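Side-chain contacts in transcriptional regulator, TetR family (Myxococcus xanthus, PDB 5K7F), which probably binds regulatory DNA as a TetR-type transcription factor and controls alternative isovaleryl coenzyme A biosynthesis in response to isovaleryl coenzyme A: residues Y70-F75 with D131-K136; E76-S81 with R106-E111. All coordinates share one frame; numbering follows the deposited sequence.

In the fold
Both contacts start from consecutive parts of helix 60-83, the long helix that in TetR-family regulators links the DNA-binding domain to the ligand-binding domain. Contact 1 joins 70-75 to helix 125-150; contact 2 joins the following residues, 76-81, to the bend at 106-111 that leads into helix 110-117. Contact 2 is nested within the chain loop closed by contact 1, and their centres lie about 11 Å apart. They touch directly: Leu74 CD2 packs 3.7 Å from Trp108 CZ3. The long helix is thus packed against two later parts of the chain, the 106-111 bend and helix 125-150. No other chain of the assembly touches either contact.

Contact 1: residues Y70-F75 with D131-K136; sequences YGMDLF and DARKKK
Arg133 lays its guanidinium over the CB of Met72 and reaches past it to Asp73, joining helices 60-83 and 125-150 of the all-helical TetR fold. The short segments run nearly parallel, their axes 10.4 Å apart at 16°, a wide spacing bridged by side chains. The Met72 and Arg133 side chains run alongside one another, pointing opposite ways: Met72 CB sits over the centre of one guanidinium face, 3.5 Å from Arg133 CZ, and Met72 CG rests against Arg133 CB. A bend at chi3 in an otherwise extended arginine chain turns its end toward the carboxylate. There Arg133 NH2 forms a salt bridge to Asp73 OD1 at 3.0 Å, with a fairly straight N-H angle of 161°; NH1 adds a weak second bond to the same oxygen. The oxygen lies in the guanidinium plane but is met on its anti side, and the two planes are 60° apart, so this is no flat, two-oxygen pairing. An alanine in place of this arginine is likely to leave Asp73 OD1 without this salt bridge and Met72 CB without the flat group lying against it. Lys134 crosses Met72 at about a right angle, while its NZ bonds to Leu116 O. Bends at chi2 and chi3 fold the methionine end back, bringing SD to 3.9 Å from Lys134 CG and CE to 3.6 Å from Arg133 O.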
ATOM      1  N   TYR A  70       4.452 -18.509   4.030  1.00  7.66           N
ATOM      2  CA  TYR A  70       3.117 -18.813   4.534  1.00 10.55           C
ATOM      3  C   TYR A  70       2.110 -17.857   3.916  1.00  9.65           C
ATOM      4  O   TYR A  70       1.020 -18.272   3.501  1.00 10.61           O
ATOM      5  CB  TYR A  70       3.098 -18.718   6.057  1.00  8.97           C
ATOM      6  CG  TYR A  70       1.732 -19.014   6.712  1.00 11.03           C
ATOM      7  CD1 TYR A  70       0.871 -19.956   6.194  1.00  9.61           C
ATOM      8  CD2 TYR A  70       1.317 -18.319   7.840  1.00 12.93           C
ATOM      9  CE1 TYR A  70      -0.358 -20.203   6.766  1.00 19.16           C
ATOM     10  CE2 TYR A  70       0.073 -18.577   8.411  1.00 11.03           C
ATOM     11  CZ  TYR A  70      -0.742 -19.500   7.875  1.00 15.71           C
ATOM     12  OH  TYR A  70      -1.984 -19.765   8.429  1.00 14.03           O
ATOM     13  N   GLY A  71       2.500 -16.581   3.765  1.00 11.71           N
ATOM     14  CA  GLY A  71       1.600 -15.620   3.152  1.00  7.88           C
ATOM     15  C   GLY A  71       1.264 -15.999   1.722  1.00 10.17           C
ATOM     16  O   GLY A  71       0.132 -15.823   1.254  1.00  8.68           O
ATOM     17  N   MET A  72       2.246 -16.490   0.982  1.00 10.62           N
ATOM     18  CA  MET A  72       1.909 -16.899  -0.386  1.00 11.32           C
ATOM     19  C   MET A  72       1.078 -18.175  -0.413  1.00  8.78           C
ATOM     20  O   MET A  72       0.270 -18.365  -1.329  1.00 10.41           O
ATOM     21  CB  MET A  72       3.169 -17.084  -1.206  1.00 11.20           C
ATOM     22  CG  MET A  72       3.902 -15.757  -1.565  1.00  8.99           C
ATOM     23  SD  MET A  72       2.832 -14.371  -2.046  1.00 18.33           S
ATOM     24  CE  MET A  72       2.023 -15.018  -3.514  1.00 16.40           C
ATOM     25  N   ASP A  73       1.303 -19.083   0.538  1.00  8.38           N
ATOM     26  CA  ASP A  73       0.428 -20.243   0.715  1.00 10.80           C
ATOM     27  C   ASP A  73      -0.999 -19.805   0.979  1.00 10.99           C
ATOM     28  O   ASP A  73      -1.955 -20.457   0.532  1.00 12.90           O
ATOM     29  CB  ASP A  73       0.906 -21.110   1.876  1.00 11.05           C
ATOM     30  CG  ASP A  73       2.096 -21.954   1.541  1.00 16.14           C
ATOM     31  OD1 ASP A  73       2.431 -22.078   0.364  1.00 15.31           O
ATOM     32  OD2 ASP A  73       2.659 -22.554   2.490  1.00 18.33           O
ATOM     33  N   LEU A  74      -1.169 -18.709   1.723  1.00 10.75           N
ATOM     34  CA  LEU A  74      -2.511 -18.231   2.004  1.00 11.35           C
ATOM     35  C   LEU A  74      -3.184 -17.685   0.752  1.00 13.12           C
ATOM     36  O   LEU A  74      -4.396 -17.859   0.586  1.00 11.81           O
ATOM     37  CB  LEU A  74      -2.492 -17.168   3.099  1.00  9.90           C
ATOM     38  CG  LEU A  74      -2.145 -17.677   4.475  1.00 12.07           C
ATOM     39  CD1 LEU A  74      -2.128 -16.562   5.517  1.00  9.49           C
ATOM     40  CD2 LEU A  74      -3.174 -18.819   4.875  1.00 10.33           C
ATOM     41  N   PHE A  75      -2.441 -16.962  -0.107  1.00  9.68           N
ATOM     42  CA  PHE A  75      -3.005 -16.557  -1.406  1.00 10.04           C
ATOM     43  C   PHE A  75      -3.527 -17.768  -2.199  1.00 16.27           C
ATOM     44  O   PHE A  75      -4.597 -17.706  -2.813  1.00 11.36           O
ATOM     45  CB  PHE A  75      -1.967 -15.736  -2.219  1.00  7.78           C
ATOM     46  CG  PHE A  75      -2.010 -14.234  -1.925  1.00  8.25           C
ATOM     47  CD1 PHE A  75      -2.865 -13.395  -2.645  1.00 12.01           C
ATOM     48  CD2 PHE A  75      -1.211 -13.657  -0.932  1.00 10.83           C
ATOM     49  CE1 PHE A  75      -2.917 -12.058  -2.404  1.00  9.26           C
ATOM     50  CE2 PHE A  75      -1.279 -12.279  -0.658  1.00 10.31           C
ATOM     51  CZ  PHE A  75      -2.145 -11.487  -1.395  1.00  6.76           C
ATOM     52  N   ASP A 131       9.785 -13.440  -4.577  1.00 19.95           N
ATOM     53  CA  ASP A 131       9.404 -12.586  -5.700  1.00 22.14           C
ATOM     54  C   ASP A 131       8.775 -13.410  -6.811  1.00 19.14           C
ATOM     55  O   ASP A 131       7.808 -12.974  -7.443  1.00 21.16           O
ATOM     56  CB  ASP A 131      10.618 -11.826  -6.245  1.00 24.64           C
ATOM     57  CG  ASP A 131      10.980 -10.591  -5.416  1.00 33.64           C
ATOM     58  OD1 ASP A 131      10.256 -10.267  -4.449  1.00 30.31           O
ATOM     59  OD2 ASP A 131      11.990  -9.924  -5.753  1.00 38.87           O
ATOM     60  N   ALA A 132       9.309 -14.598  -7.068  1.00 16.32           N
ATOM     61  CA  ALA A 132       8.742 -15.456  -8.106  1.00 20.85           C
ATOM     62  C   ALA A 132       7.340 -15.918  -7.733  1.00 16.11           C
ATOM     63  O   ALA A 132       6.452 -15.984  -8.584  1.00 17.00           O
ATOM     64  CB  ALA A 132       9.641 -16.664  -8.359  1.00 17.16           C
ATOM     65  N   ARG A 133       7.110 -16.199  -6.455  1.00 15.00           N
ATOM     66  CA  ARG A 133       5.769 -16.576  -6.048  1.00 17.38           C
ATOM     67  C   ARG A 133       4.815 -15.399  -6.195  1.00 11.94           C
ATOM     68  O   ARG A 133       3.691 -15.550  -6.696  1.00 14.54           O
ATOM     69  CB  ARG A 133       5.793 -17.091  -4.615  1.00 17.20           C
ATOM     70  CG  ARG A 133       6.605 -18.387  -4.428  1.00 15.43           C
ATOM     71  CD  ARG A 133       6.319 -19.057  -3.086  1.00 20.07           C
ATOM     72  NE  ARG A 133       4.980 -19.644  -3.081  1.00 17.84           N
ATOM     73  CZ  ARG A 133       4.388 -20.218  -2.036  1.00 17.36           C
ATOM     74  NH1 ARG A 133       4.994 -20.308  -0.859  1.00 16.65           N
ATOM     75  NH2 ARG A 133       3.166 -20.685  -2.157  1.00 17.09           N
ATOM     76  N   LYS A 134       5.240 -14.216  -5.775  1.00 15.14           N
ATOM     77  CA  LYS A 134       4.375 -13.045  -5.925  1.00 13.99           C
ATOM     78  C   LYS A 134       4.009 -12.833  -7.385  1.00 12.19           C
ATOM     79  O   LYS A 134       2.879 -12.432  -7.706  1.00 11.11           O
ATOM     80  CB  LYS A 134       5.058 -11.797  -5.355  1.00 16.59           C
ATOM     81  CG  LYS A 134       5.144 -11.755  -3.814  1.00 15.14           C
ATOM     82  CD  LYS A 134       6.000 -10.580  -3.343  1.00 19.79           C
ATOM     83  CE  LYS A 134       6.007 -10.472  -1.822  1.00 26.09           C
ATOM     84  NZ  LYS A 134       6.607  -9.184  -1.400  1.00 26.94           N
ATOM     85  N   LYS A 135       4.957 -13.085  -8.289  1.00 15.62           N
ATOM     86  CA  LYS A 135       4.709 -12.790  -9.696  1.00 15.06           C
ATOM     87  C   LYS A 135       3.696 -13.750 -10.309  1.00  9.84           C
ATOM     88  O   LYS A 135       3.016 -13.382 -11.274  1.00 14.15           O
ATOM     89  CB  LYS A 135       6.011 -12.834 -10.501  1.00 18.69           C
ATOM     90  CG  LYS A 135       5.793 -12.545 -11.995  1.00 20.89           C
ATOM     91  CD  LYS A 135       7.105 -12.526 -12.784  1.00 23.20           C
ATOM     92  CE  LYS A 135       6.860 -12.128 -14.236  1.00 29.41           C
ATOM     93  NZ  LYS A 135       6.148 -13.170 -15.011  1.00 32.33           N
ATOM     94  N   LYS A 136       3.598 -14.974  -9.800  1.00 15.23           N
ATOM     95  CA  LYS A 136       2.559 -15.895 -10.269  1.00 12.82           C
ATOM     96  C   LYS A 136       1.158 -15.342 -10.005  1.00 10.59           C
ATOM     97  O   LYS A 136       0.268 -15.481 -10.845  1.00 14.21           O
ATOM     98  CB  LYS A 136       2.742 -17.260  -9.640  1.00 15.27           C
ATOM     99  CG  LYS A 136       3.956 -18.027 -10.202  1.00 21.76           C
ATOM    100  CD  LYS A 136       3.817 -19.538 -10.048  1.00 34.34           C
ATOM    101  CE  LYS A 136       5.176 -20.235 -10.015  1.00 44.69           C
ATOM    102  NZ  LYS A 136       5.784 -20.253  -8.634  1.00 48.50           N
TER

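Contact 2: residues E76-S81 with R106-E111; sequences EEQVLS and RGWSKE
The CA atoms of Gln78 and Ser109 are 9.8 Å apart, the nearest backbone approach between 76-81, which contains a wider pi-type turn at 76-80, and a chain that has just left a helix at Arg106 and turns toward helix 110-117. Gln78 carries its side of the contact alone, its chain bent at chi2 (-64°) so that the amide meets two partners. Its NE2 stands at the edge of the Trp108 ring, near the ring plane and 3.9 Å from CH2, with amide and indole planes 88° apart. The indole comes from the opposite direction, and with chi1 at 64° its CZ2-CH2 edge is presented to the Gln78 amide. This surface contact places the interhelical bend at 106-109 against the long helix 60-83 of the TetR fold, and the same indole also packs on Tyr70 of that helix. Gln78 OE1 approaches Arg106 NH1 obliquely at 3.5 Å, a polar proximity without a hydrogen bond. The firmer link is a water molecule, which donates to Gln78 O and accepts from Arg106 NH1, each at 3.0 Å, lying in the guanidinium plane. Around the pi-type turn that includes Gln78, Glu76 O accepts from both Ser81 N and Ser81 OG, the hydroxyl at 2.9 Å.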
ATOM      1  N   GLU A  76      -2.799 -18.884  -2.199  1.00 13.06           N
ATOM      2  CA  GLU A  76      -3.322 -20.104  -2.816  1.00 15.65           C
ATOM      3  C   GLU A  76      -4.572 -20.623  -2.101  1.00 18.78           C
ATOM      4  O   GLU A  76      -5.594 -20.922  -2.727  1.00 14.35           O
ATOM      5  CB  GLU A  76      -2.247 -21.197  -2.810  1.00 20.72           C
ATOM      6  CG  GLU A  76      -2.764 -22.554  -3.279  1.00 26.18           C
ATOM      7  CD  GLU A  76      -3.161 -22.570  -4.752  1.00 31.44           C
ATOM      8  OE1 GLU A  76      -2.693 -21.681  -5.525  1.00 26.52           O
ATOM      9  OE2 GLU A  76      -3.919 -23.500  -5.127  1.00 27.42           O
ATOM     10  N   GLU A  77      -4.494 -20.766  -0.784  1.00 15.56           N
ATOM     11  CA  GLU A  77      -5.529 -21.460  -0.036  1.00 12.37           C
ATOM     12  C   GLU A  77      -6.797 -20.630   0.102  1.00 12.88           C
ATOM     13  O   GLU A  77      -7.913 -21.179   0.113  1.00 15.23           O
ATOM     14  CB  GLU A  77      -4.968 -21.818   1.326  1.00 11.70           C
ATOM     15  CG  GLU A  77      -3.798 -22.764   1.193  1.00 18.28           C
ATOM     16  CD  GLU A  77      -3.188 -23.135   2.526  1.00 23.39           C
ATOM     17  OE1 GLU A  77      -3.708 -22.680   3.576  1.00 25.28           O
ATOM     18  OE2 GLU A  77      -2.192 -23.894   2.509  1.00 22.62           O
ATOM     19  N   GLN A  78      -6.648 -19.323   0.252  1.00 12.70           N
ATOM     20  CA  GLN A  78      -7.779 -18.455   0.515  1.00 10.04           C
ATOM     21  C   GLN A  78      -8.251 -17.694  -0.704  1.00  8.71           C
ATOM     22  O   GLN A  78      -9.302 -17.053  -0.631  1.00  9.01           O
ATOM     23  CB  GLN A  78      -7.438 -17.448   1.612  1.00  7.54           C
ATOM     24  CG  GLN A  78      -7.107 -18.028   2.949  1.00 10.29           C
ATOM     25  CD  GLN A  78      -8.316 -18.767   3.538  1.00 13.30           C
ATOM     26  OE1 GLN A  78      -9.434 -18.214   3.565  1.00 17.04           O
ATOM     27  NE2 GLN A  78      -8.110 -19.988   4.005  1.00 12.88           N
ATOM     28  N   VAL A  79      -7.496 -17.691  -1.799  1.00 13.57           N
ATOM     29  CA  VAL A  79      -7.897 -16.897  -2.955  1.00  7.99           C
ATOM     30  C   VAL A  79      -7.894 -17.759  -4.217  1.00  8.26           C
ATOM     31  O   VAL A  79      -8.954 -18.109  -4.730  1.00  9.04           O
ATOM     32  CB  VAL A  79      -7.002 -15.649  -3.115  1.00  6.50           C
ATOM     33  CG1 VAL A  79      -7.440 -14.860  -4.325  1.00 12.23           C
ATOM     34  CG2 VAL A  79      -7.025 -14.765  -1.875  1.00  7.58           C
ATOM     35  N   LEU A  80      -6.711 -18.139  -4.707  1.00  9.00           N
ATOM     36  CA  LEU A  80      -6.624 -18.804  -6.014  1.00  9.47           C
ATOM     37  C   LEU A  80      -7.416 -20.109  -6.085  1.00 13.61           C
ATOM     38  O   LEU A  80      -8.105 -20.390  -7.077  1.00 15.56           O
ATOM     39  CB  LEU A  80      -5.174 -19.090  -6.353  1.00 14.78           C
ATOM     40  CG  LEU A  80      -4.390 -17.878  -6.691  1.00 11.29           C
ATOM     41  CD1 LEU A  80      -2.955 -18.316  -6.875  1.00 19.68           C
ATOM     42  CD2 LEU A  80      -4.882 -17.249  -7.987  1.00 19.70           C
ATOM     43  N   SER A  81      -7.289 -20.954  -5.079  1.00  9.67           N
ATOM     44  CA  SER A  81      -7.962 -22.245  -5.148  1.00 18.42           C
ATOM     45  C   SER A  81      -9.467 -22.067  -5.163  1.00 12.76           C
ATOM     46  O   SER A  81     -10.182 -22.968  -5.601  1.00 20.50           O
ATOM     47  CB  SER A  81      -7.522 -23.124  -3.992  1.00  9.77           C
ATOM     48  OG  SER A  81      -7.909 -22.586  -2.734  1.00 16.67           O
ATOM     49  N   ARG A 106      -9.205 -10.401   7.574  1.00  6.96           N
ATOM     50  CA  ARG A 106      -9.481 -11.378   8.635  1.00  9.44           C
ATOM     51  C   ARG A 106      -8.412 -11.295   9.729  1.00  9.42           C
ATOM     52  O   ARG A 106      -7.207 -11.257   9.460  1.00 12.73           O
ATOM     53  CB  ARG A 106      -9.549 -12.789   8.058  1.00  8.21           C
ATOM     54  CG  ARG A 106     -10.737 -13.069   7.124  1.00 10.24           C
ATOM     55  CD  ARG A 106     -11.163 -14.595   7.177  1.00  9.01           C
ATOM     56  NE  ARG A 106     -12.101 -14.967   6.134  1.00 11.90           N
ATOM     57  CZ  ARG A 106     -11.787 -15.165   4.863  1.00 16.35           C
ATOM     58  NH1 ARG A 106     -10.534 -14.983   4.436  1.00 15.81           N
ATOM     59  NH2 ARG A 106     -12.741 -15.505   4.022  1.00 11.08           N
ATOM     60  N   GLY A 107      -8.848 -11.257  10.981  1.00  8.10           N
ATOM     61  CA  GLY A 107      -7.898 -11.142  12.071  1.00  7.91           C
ATOM     62  C   GLY A 107      -6.755 -12.148  12.010  1.00 12.85           C
ATOM     63  O   GLY A 107      -5.608 -11.798  12.286  1.00 14.57           O
ATOM     64  N   TRP A 108      -7.049 -13.415  11.653  1.00 14.00           N
ATOM     65  CA  TRP A 108      -5.997 -14.428  11.743  1.00 10.65           C
ATOM     66  C   TRP A 108      -4.949 -14.328  10.644  1.00 10.05           C
ATOM     67  O   TRP A 108      -3.834 -14.810  10.844  1.00 11.76           O
ATOM     68  CB  TRP A 108      -6.565 -15.857  11.771  1.00 14.53           C
ATOM     69  CG  TRP A 108      -7.308 -16.335  10.575  1.00 11.19           C
ATOM     70  CD1 TRP A 108      -8.657 -16.259  10.357  1.00  8.60           C
ATOM     71  CD2 TRP A 108      -6.750 -16.972   9.421  1.00 11.24           C
ATOM     72  NE1 TRP A 108      -8.974 -16.816   9.137  1.00 10.23           N
ATOM     73  CE2 TRP A 108      -7.823 -17.286   8.559  1.00 11.80           C
ATOM     74  CE3 TRP A 108      -5.454 -17.352   9.052  1.00 11.50           C
ATOM     75  CZ2 TRP A 108      -7.634 -17.926   7.331  1.00 16.97           C
ATOM     76  CZ3 TRP A 108      -5.271 -18.001   7.816  1.00  9.14           C
ATOM     77  CH2 TRP A 108      -6.353 -18.263   6.979  1.00 12.78           C
ATOM     78  N   SER A 109      -5.252 -13.711   9.497  1.00  9.44           N
ATOM     79  CA  SER A 109      -4.319 -13.683   8.381  1.00 10.35           C
ATOM     80  C   SER A 109      -3.685 -12.313   8.147  1.00  8.59           C
ATOM     81  O   SER A 109      -2.696 -12.231   7.426  1.00 10.24           O
ATOM     82  CB  SER A 109      -5.039 -14.139   7.099  1.00 10.86           C
ATOM     83  OG  SER A 109      -6.191 -13.339   6.874  1.00  8.98           O
ATOM     84  N   LYS A 110      -4.200 -11.245   8.761  1.00  6.95           N
ATOM     85  CA  LYS A 110      -3.868  -9.899   8.293  1.00  8.97           C
ATOM     86  C   LYS A 110      -2.398  -9.535   8.504  1.00 11.33           C
ATOM     87  O   LYS A 110      -1.814  -8.840   7.674  1.00 11.50           O
ATOM     88  CB  LYS A 110      -4.785  -8.869   8.964  1.00 10.86           C
ATOM     89  CG  LYS A 110      -4.670  -8.739  10.442  1.00 11.62           C
ATOM     90  CD  LYS A 110      -5.877  -7.982  11.008  1.00 14.21           C
ATOM     91  CE  LYS A 110      -5.728  -7.777  12.518  1.00 19.94           C
ATOM     92  NZ  LYS A 110      -4.719  -6.738  12.830  1.00 24.46           N
ATOM     93  N   GLU A 111      -1.770  -9.967   9.606  1.00 12.30           N
ATOM     94  CA  GLU A 111      -0.394  -9.543   9.840  1.00 12.08           C
ATOM     95  C   GLU A 111       0.595 -10.339   8.998  1.00 10.29           C
ATOM     96  O   GLU A 111       1.607  -9.783   8.569  1.00 12.15           O
ATOM     97  CB  GLU A 111      -0.022  -9.660  11.310  1.00 15.67           C
ATOM     98  CG  GLU A 111      -0.750  -8.655  12.162  1.00 20.87           C
ATOM     99  CD  GLU A 111      -1.939  -9.248  12.873  1.00 29.40           C
ATOM    100  OE1 GLU A 111      -2.212 -10.461  12.710  1.00 35.85           O
ATOM    101  OE2 GLU A 111      -2.605  -8.490  13.598  1.00 34.16           O
TER
HETATM  102  O   HOH W   1     -10.245 -15.152   1.427  1.00 13.99           O